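Local coordinates for protein nicotinate-nucleotide pyrophosphorylase (Francisella tularensis subsp. tularensis, PDB 3TQV) that probably catalyses the reaction of quinolinate with phosphoribosyl pyrophosphate to nicotinate mononucleotide, carbon dioxide and diphosphate, a step of NAD+ biosynthesis, at residues B[11-14]-B[15-18]; B[86-89]-B[90-93]; B[108-111]-B[112-116]. One frame throughout, in Å; residues are numbered along the deposited sequence.

Contact 1: B[11-14]-B[15-18]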
loop_
_atom_site.group_PDB
_atom_site.type_symbol
_atom_site.label_atom_id
_atom_site.label_comp_id
_atom_site.label_asym_id
_atom_site.label_seq_id
_atom_site.Cartn_x
_atom_site.Cartn_y
_atom_site.Cartn_z
ATOM N N ILE B 11 11.220 -2.398 15.603
ATOM C CA ILE B 11 11.577 -1.307 14.702
ATOM C C ILE B 11 11.101 0.041 15.212
ATOM O O ILE B 11 10.010 0.499 14.864
ATOM C CB ILE B 11 10.989 -1.509 13.302
ATOM C CG1 ILE B 11 11.213 -2.956 12.835
ATOM C CG2 ILE B 11 11.574 -0.483 12.335
ATOM C CD1 ILE B 11 12.619 -3.489 13.060
ATOM N N ASN B 12 11.937 0.680 16.018
ATOM C CA ASN B 12 11.596 1.969 16.600
ATOM C C ASN B 12 12.169 3.157 15.824
ATOM O O ASN B 12 12.063 4.300 16.241
ATOM C CB ASN B 12 11.977 1.995 18.083
ATOM C CG ASN B 12 11.000 1.203 18.938
ATOM O OD1 ASN B 12 9.787 1.326 18.780
ATOM N ND2 ASN B 12 11.523 0.374 19.840
ATOM N N LYS B 13 12.761 2.856 14.677
ATOM C CA LYS B 13 13.167 3.866 13.715
ATOM C C LYS B 13 13.513 3.159 12.413
ATOM O O LYS B 13 14.051 2.063 12.432
ATOM C CB LYS B 13 14.374 4.659 14.214
ATOM C CG LYS B 13 14.819 5.741 13.233
ATOM C CD LYS B 13 16.327 5.963 13.255
ATOM C CE LYS B 13 16.748 7.032 12.251
ATOM N NZ LYS B 13 16.009 8.308 12.457
ATOM N N VAL B 14 13.194 3.783 11.287
ATOM C CA VAL B 14 13.554 3.242 9.982
ATOM C C VAL B 14 14.938 3.737 9.608
ATOM O O VAL B 14 15.225 4.924 9.738
ATOM C CB VAL B 14 12.556 3.682 8.892
ATOM C CG1 VAL B 14 12.949 3.106 7.515
ATOM C CG2 VAL B 14 11.143 3.277 9.285
ATOM N N PRO B 15 15.807 2.829 9.139
ATOM C CA PRO B 15 17.180 3.282 8.885
ATOM C C PRO B 15 17.197 4.385 7.835
ATOM O O PRO B 15 16.416 4.350 6.876
ATOM C CB PRO B 15 17.885 2.015 8.376
ATOM C CG PRO B 15 17.036 0.875 8.891
ATOM C CD PRO B 15 15.628 1.397 8.839
ATOM N N ASN B 16 18.085 5.352 8.026
ATOM C CA ASN B 16 18.161 6.507 7.153
ATOM C C ASN B 16 18.325 6.156 5.687
ATOM O O ASN B 16 17.640 6.722 4.839
ATOM C CB ASN B 16 19.290 7.435 7.596
ATOM C CG ASN B 16 19.097 7.952 9.007
ATOM O OD1 ASN B 16 17.972 8.066 9.503
ATOM N ND2 ASN B 16 20.200 8.272 9.664
ATOM N N ASP B 17 19.232 5.232 5.384
ATOM C CA ASP B 17 19.481 4.859 3.995
ATOM C C ASP B 17 18.220 4.347 3.296
ATOM O O ASP B 17 18.041 4.573 2.102
ATOM C CB ASP B 17 20.666 3.882 3.853
ATOM C CG ASP B 17 20.512 2.611 4.691
ATOM O OD1 ASP B 17 19.464 2.429 5.340
ATOM O OD2 ASP B 17 21.452 1.779 4.695
ATOM N N ILE B 18 17.346 3.677 4.047
ATOM C CA ILE B 18 16.065 3.212 3.522
ATOM C C ILE B 18 15.053 4.364 3.368
ATOM O O ILE B 18 14.269 4.396 2.426
ATOM C CB ILE B 18 15.457 2.121 4.423
ATOM C CG1 ILE B 18 16.332 0.873 4.433
ATOM C CG2 ILE B 18 14.052 1.755 3.963
ATOM C CD1 ILE B 18 16.248 0.065 3.156
#
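V14 and P15 form the entry to helix 16-31, with P15 at the N-cap position, and V14 packs against both this proline and the first helical turn. One methyl, V14 CG1, does the touching. It stands trans to the valine's own amide N (chi1 180°), which turns it forward along the chain. There it lies against the proline ring, 3.4 Å from P15 CD, the two side chains crossing at about a right angle. On the helical side the same V14 CG1 meets I18 CG2 at 4.0 Å. The I18 CG1 arm leads elsewhere, so this is a methyl-to-methyl contact from residue 14 to residue 18. Across the exposed part, K13 sends its aliphatic chain over to N16. The chain leaves the backbone extended, turns off straight about CB-CG and again about CD-CE, and brings K13 CE to 3.2 Å from N16 OD1. The ammonium atom K13 NZ stays farther from N16 OD1, at 3.6 Å. K13 NZ also has a long, weak ion pair with D62. As a proline, P15 offers the helix start no side-chain acceptor. Its backbone carbonyl instead takes a weak bond, I18 N to P15 O at 3.1 Å. D17 OD1 folds back to the same amide, I18 N, at 2.8 Å, but at 116° this bond is weak too. N16 O is hydrogen-bonded to T20 OG1, one turn on. V14 is buried against Y154, and P15 rests on L150, both of helix 149-159, while the polar side chains lie at the surface. The arrangement is that of a helix N-terminus with proline as N-cap, where an extended lead-in that lies against helix 149-159 passes into helix 16-31.

Contact 2: B[86-89]-B[90-93]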
loop_
_atom_site.group_PDB
_atom_site.type_symbol
_atom_site.label_atom_id
_atom_site.label_comp_id
_atom_site.label_asym_id
_atom_site.label_seq_id
_atom_site.Cartn_x
_atom_site.Cartn_y
_atom_site.Cartn_z
ATOM N N LYS B 86 -1.362 10.514 18.962
ATOM C CA LYS B 86 -2.723 10.577 18.504
ATOM C C LYS B 86 -3.025 12.035 18.168
ATOM O O LYS B 86 -3.039 12.899 19.039
ATOM C CB LYS B 86 -3.649 10.021 19.583
ATOM C CG LYS B 86 -5.132 10.153 19.316
ATOM C CD LYS B 86 -5.901 9.816 20.590
ATOM C CE LYS B 86 -7.392 10.064 20.449
ATOM N NZ LYS B 86 -8.151 9.683 21.681
ATOM N N VAL B 87 -3.226 12.303 16.885
ATOM C CA VAL B 87 -3.553 13.631 16.405
ATOM C C VAL B 87 -5.056 13.779 16.236
ATOM O O VAL B 87 -5.696 12.973 15.557
ATOM C CB VAL B 87 -2.897 13.892 15.054
ATOM C CG1 VAL B 87 -3.287 15.283 14.535
ATOM C CG2 VAL B 87 -1.388 13.736 15.165
ATOM N N PRO B 88 -5.634 14.815 16.850
ATOM C CA PRO B 88 -7.082 15.025 16.785
ATOM C C PRO B 88 -7.497 15.476 15.409
ATOM O O PRO B 88 -6.749 16.198 14.761
ATOM C CB PRO B 88 -7.323 16.167 17.783
ATOM C CG PRO B 88 -6.059 16.267 18.600
ATOM C CD PRO B 88 -4.964 15.824 17.682
ATOM N N ALA B 89 -8.673 15.052 14.968
ATOM C CA ALA B 89 -9.241 15.538 13.710
ATOM C C ALA B 89 -9.161 17.061 13.596
ATOM O O ALA B 89 -9.499 17.778 14.544
ATOM C CB ALA B 89 -10.686 15.070 13.558
ATOM N N ASN B 90 -8.685 17.524 12.442
ATOM C CA ASN B 90 -8.650 18.944 12.094
ATOM C C ASN B 90 -7.512 19.730 12.722
ATOM O O ASN B 90 -7.520 20.958 12.725
ATOM C CB ASN B 90 -10.009 19.606 12.355
ATOM C CG ASN B 90 -11.087 19.093 11.401
ATOM O OD1 ASN B 90 -10.857 18.977 10.179
ATOM N ND2 ASN B 90 -12.257 18.751 11.954
ATOM N N ALA B 91 -6.516 19.014 13.228
ATOM C CA ALA B 91 -5.364 19.645 13.851
ATOM C C ALA B 91 -4.226 19.788 12.852
ATOM O O ALA B 91 -4.125 19.012 11.892
ATOM C CB ALA B 91 -4.911 18.842 15.055
ATOM N N ARG B 92 -3.372 20.785 13.082
ATOM C CA ARG B 92 -2.227 21.028 12.224
ATOM C C ARG B 92 -1.079 20.150 12.692
ATOM O O ARG B 92 -0.688 20.218 13.859
ATOM C CB ARG B 92 -1.797 22.494 12.300
ATOM C CG ARG B 92 -2.781 23.522 11.772
ATOM C CD ARG B 92 -2.092 24.880 11.707
ATOM N NE ARG B 92 -2.980 25.971 11.302
ATOM C CZ ARG B 92 -2.562 27.210 11.058
ATOM N NH1 ARG B 92 -1.275 27.504 11.168
ATOM N NH2 ARG B 92 -3.421 28.151 10.695
ATOM N N ILE B 93 -0.524 19.333 11.799
ATOM C CA ILE B 93 0.582 18.470 12.200
ATOM C C ILE B 93 1.953 19.120 12.018
ATOM O O ILE B 93 2.866 18.909 12.826
ATOM C CB ILE B 93 0.521 17.081 11.535
ATOM C CG1 ILE B 93 0.351 17.207 10.023
ATOM C CG2 ILE B 93 -0.646 16.284 12.102
ATOM C CD1 ILE B 93 -0.128 15.939 9.366
#
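The pyrrolidine ring of P88 meets A91 through its CD corner, 4.0 Å from A91 CB, and Y81 touches both residues. P88 O accepts a hydrogen bond from A91 N at 3.2 Å, the donor tilted 29° out of the carbonyl plane and the N-H...O angle a modest 136°. At the far end of the loop the amide of N90 lies back toward the preceding peptide, with N90 CG 3.6 Å from A89 C. The guanidinium of R92 makes a cation-pi contact with F49 and a salt bridge to E95. P88 to A91 is a type II beta turn, with the positive phi that this type requires at its third position carried by N90 (79°). The turn joins strands of two different sheets: V87 is backbone-bonded to M56, and I93 to C50. Beneath the turn V87 reaches across with CG1, which its trans chi1 directs toward A91 and I93. V87 CG1 lies 3.9 Å from A91 CB and 3.7 Å from I93 CG2, while V87 CG2 is more distant, 4.1 Å from I93 CG2. The V87 and I93 side chains cross nearly at right angles, buried against T52 of strand 45-52.

Contact 3: B[108-111]-B[112-116]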
loop_
_atom_site.group_PDB
_atom_site.type_symbol
_atom_site.label_atom_id
_atom_site.label_comp_id
_atom_site.label_asym_id
_atom_site.label_seq_id
_atom_site.Cartn_x
_atom_site.Cartn_y
_atom_site.Cartn_z
ATOM N N ARG B 108 2.699 16.616 -2.730
ATOM C CA ARG B 108 2.068 15.331 -2.969
ATOM C C ARG B 108 2.894 14.175 -2.367
ATOM O O ARG B 108 2.355 13.316 -1.657
ATOM C CB ARG B 108 1.878 15.156 -4.481
ATOM C CG ARG B 108 0.738 14.256 -4.924
ATOM C CD ARG B 108 0.034 13.560 -3.782
ATOM N NE ARG B 108 -0.999 14.418 -3.234
ATOM C CZ ARG B 108 -1.734 14.126 -2.170
ATOM N NH1 ARG B 108 -1.551 12.985 -1.526
ATOM N NH2 ARG B 108 -2.660 14.979 -1.762
ATOM N N THR B 109 4.200 14.175 -2.643
ATOM C CA THR B 109 5.109 13.175 -2.095
ATOM C C THR B 109 5.060 13.178 -0.571
ATOM O O THR B 109 4.887 12.141 0.042
ATOM C CB THR B 109 6.580 13.380 -2.583
ATOM O OG1 THR B 109 6.627 13.465 -4.013
ATOM C CG2 THR B 109 7.468 12.234 -2.141
ATOM N N ILE B 110 5.207 14.339 0.049
ATOM C CA ILE B 110 5.134 14.403 1.511
ATOM C C ILE B 110 3.876 13.728 2.046
ATOM O O ILE B 110 3.944 12.805 2.866
ATOM C CB ILE B 110 5.130 15.839 2.045
ATOM C CG1 ILE B 110 6.482 16.506 1.796
ATOM C CG2 ILE B 110 4.819 15.830 3.521
ATOM C CD1 ILE B 110 6.564 17.944 2.348
ATOM N N LEU B 111 2.716 14.179 1.590
ATOM C CA LEU B 111 1.515 13.653 2.195
ATOM C C LEU B 111 1.151 12.242 1.729
ATOM O O LEU B 111 0.398 11.539 2.402
ATOM C CB LEU B 111 0.359 14.666 2.201
ATOM C CG LEU B 111 -0.418 15.228 1.029
ATOM C CD1 LEU B 111 -1.817 14.650 1.051
ATOM C CD2 LEU B 111 -0.484 16.728 1.200
ATOM N N ASN B 112 1.739 11.797 0.624
ATOM C CA ASN B 112 1.622 10.387 0.251
ATOM C C ASN B 112 2.328 9.449 1.225
ATOM O O ASN B 112 1.940 8.293 1.382
ATOM C CB ASN B 112 2.125 10.135 -1.166
ATOM C CG ASN B 112 1.080 10.439 -2.209
ATOM O OD1 ASN B 112 1.375 10.505 -3.399
ATOM N ND2 ASN B 112 -0.151 10.647 -1.765
ATOM N N PHE B 113 3.376 9.935 1.877
ATOM C CA PHE B 113 4.022 9.129 2.906
ATOM C C PHE B 113 3.276 9.165 4.243
ATOM O O PHE B 113 3.125 8.134 4.909
ATOM C CB PHE B 113 5.479 9.532 3.102
ATOM C CG PHE B 113 6.422 8.890 2.128
ATOM C CD1 PHE B 113 6.900 9.596 1.043
ATOM C CD2 PHE B 113 6.845 7.588 2.312
ATOM C CE1 PHE B 113 7.780 9.026 0.172
ATOM C CE2 PHE B 113 7.735 7.009 1.435
ATOM C CZ PHE B 113 8.201 7.724 0.363
ATOM N N ILE B 114 2.806 10.340 4.635
ATOM C CA ILE B 114 2.071 10.439 5.887
ATOM C C ILE B 114 0.752 9.684 5.760
ATOM O O ILE B 114 0.408 8.900 6.636
ATOM C CB ILE B 114 1.823 11.908 6.313
ATOM C CG1 ILE B 114 3.052 12.762 6.036
ATOM C CG2 ILE B 114 1.492 11.987 7.778
ATOM C CD1 ILE B 114 4.321 12.157 6.532
ATOM N N GLN B 115 0.023 9.914 4.669
ATOM C CA GLN B 115 -1.253 9.233 4.420
ATOM C C GLN B 115 -1.146 7.764 4.709
ATOM O O GLN B 115 -1.999 7.164 5.361
ATOM C CB GLN B 115 -1.591 9.287 2.943
ATOM C CG GLN B 115 -2.277 10.506 2.475
ATOM C CD GLN B 115 -2.395 10.490 0.982
ATOM O OE1 GLN B 115 -1.993 9.524 0.319
ATOM N NE2 GLN B 115 -2.939 11.560 0.431
HETATM N N MSE B 116 -0.094 7.191 4.151
HETATM C CA MSE B 116 0.075 5.768 4.107
HETATM C C MSE B 116 0.464 5.238 5.474
HETATM O O MSE B 116 -0.250 4.422 6.065
HETATM C CB MSE B 116 1.149 5.431 3.089
HETATM C CG MSE B 116 1.269 3.962 2.818
HETATM SE SE MSE B 116 3.008 3.566 2.094
HETATM C CE MSE B 116 2.984 1.638 2.370
#
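R108 leaves helix 100-130 at CB and runs toward N112 and Q115, one and two turns on. From CB its chain heads away from its own amide N (chi1 -153°), then turns about CB-CG and again about CG-CD, which carries it forward along the helix, toward its C-terminal end. CG and CD pass beside the N112 amide, R108 CD lying 3.6 Å from N112 CG. The guanidinium then spreads out flat. L111 CG sits 3.3 Å above one face of it, displaced toward the rim, while N112 CG and Q115 CD lie at its edge, in plane. NH1 is the atom that faces both amides, each turned well out of the guanidinium plane, by 52° for N112 and 41° for Q115. Backbone bonds underlie the cluster: N112 N binds R108 O at 2.8 Å, F113 N binds T109 O at 3.2 Å, and I114 N binds I110 O at 3.2 Å. On another side of the helix T109 and F113 run alongside each other, with T109 CG2 at the ring edge, 4.0 Å from F113 CE1. I110 CG2 meets I114 CG1 more loosely, at 4.3 Å. R142 of the second subunit packs on R108 and N112, and K143 of that subunit on Q115; both are predicted substrate-binding residues, consistent with an active site near the dimer interface. Within its own subunit the helix is flanked by helices and a strand: T109 lies between helices 16-31 and 61-71, I110 packs on helix 61-71, F113 stacks with F63 of that helix, and L111 and I114 rest on strand 281-285.

Along the chain the three contacts follow in series: the lead-in to helix 16-31, the turn before strand 92-97, and the first half of helix 100-130. Contacts 2 and 3 lie within the N-terminal domain range, their centres 15 Å apart and nearest atoms about 5 Å; strand 92-97 and helix 100-130 are consecutive. Contact 1 has its centre about 17 Å from contact 3 and 24 Å from contact 2, and none of them touch. Contact 3 is the buried one: helix 100-130 meets both helix 16-31, which contact 1 begins, and strand 281-285 of the antiparallel sheet that strand 92-97 shares. Together they sample the alpha/beta sandwich that accompanies the barrel domain in this family.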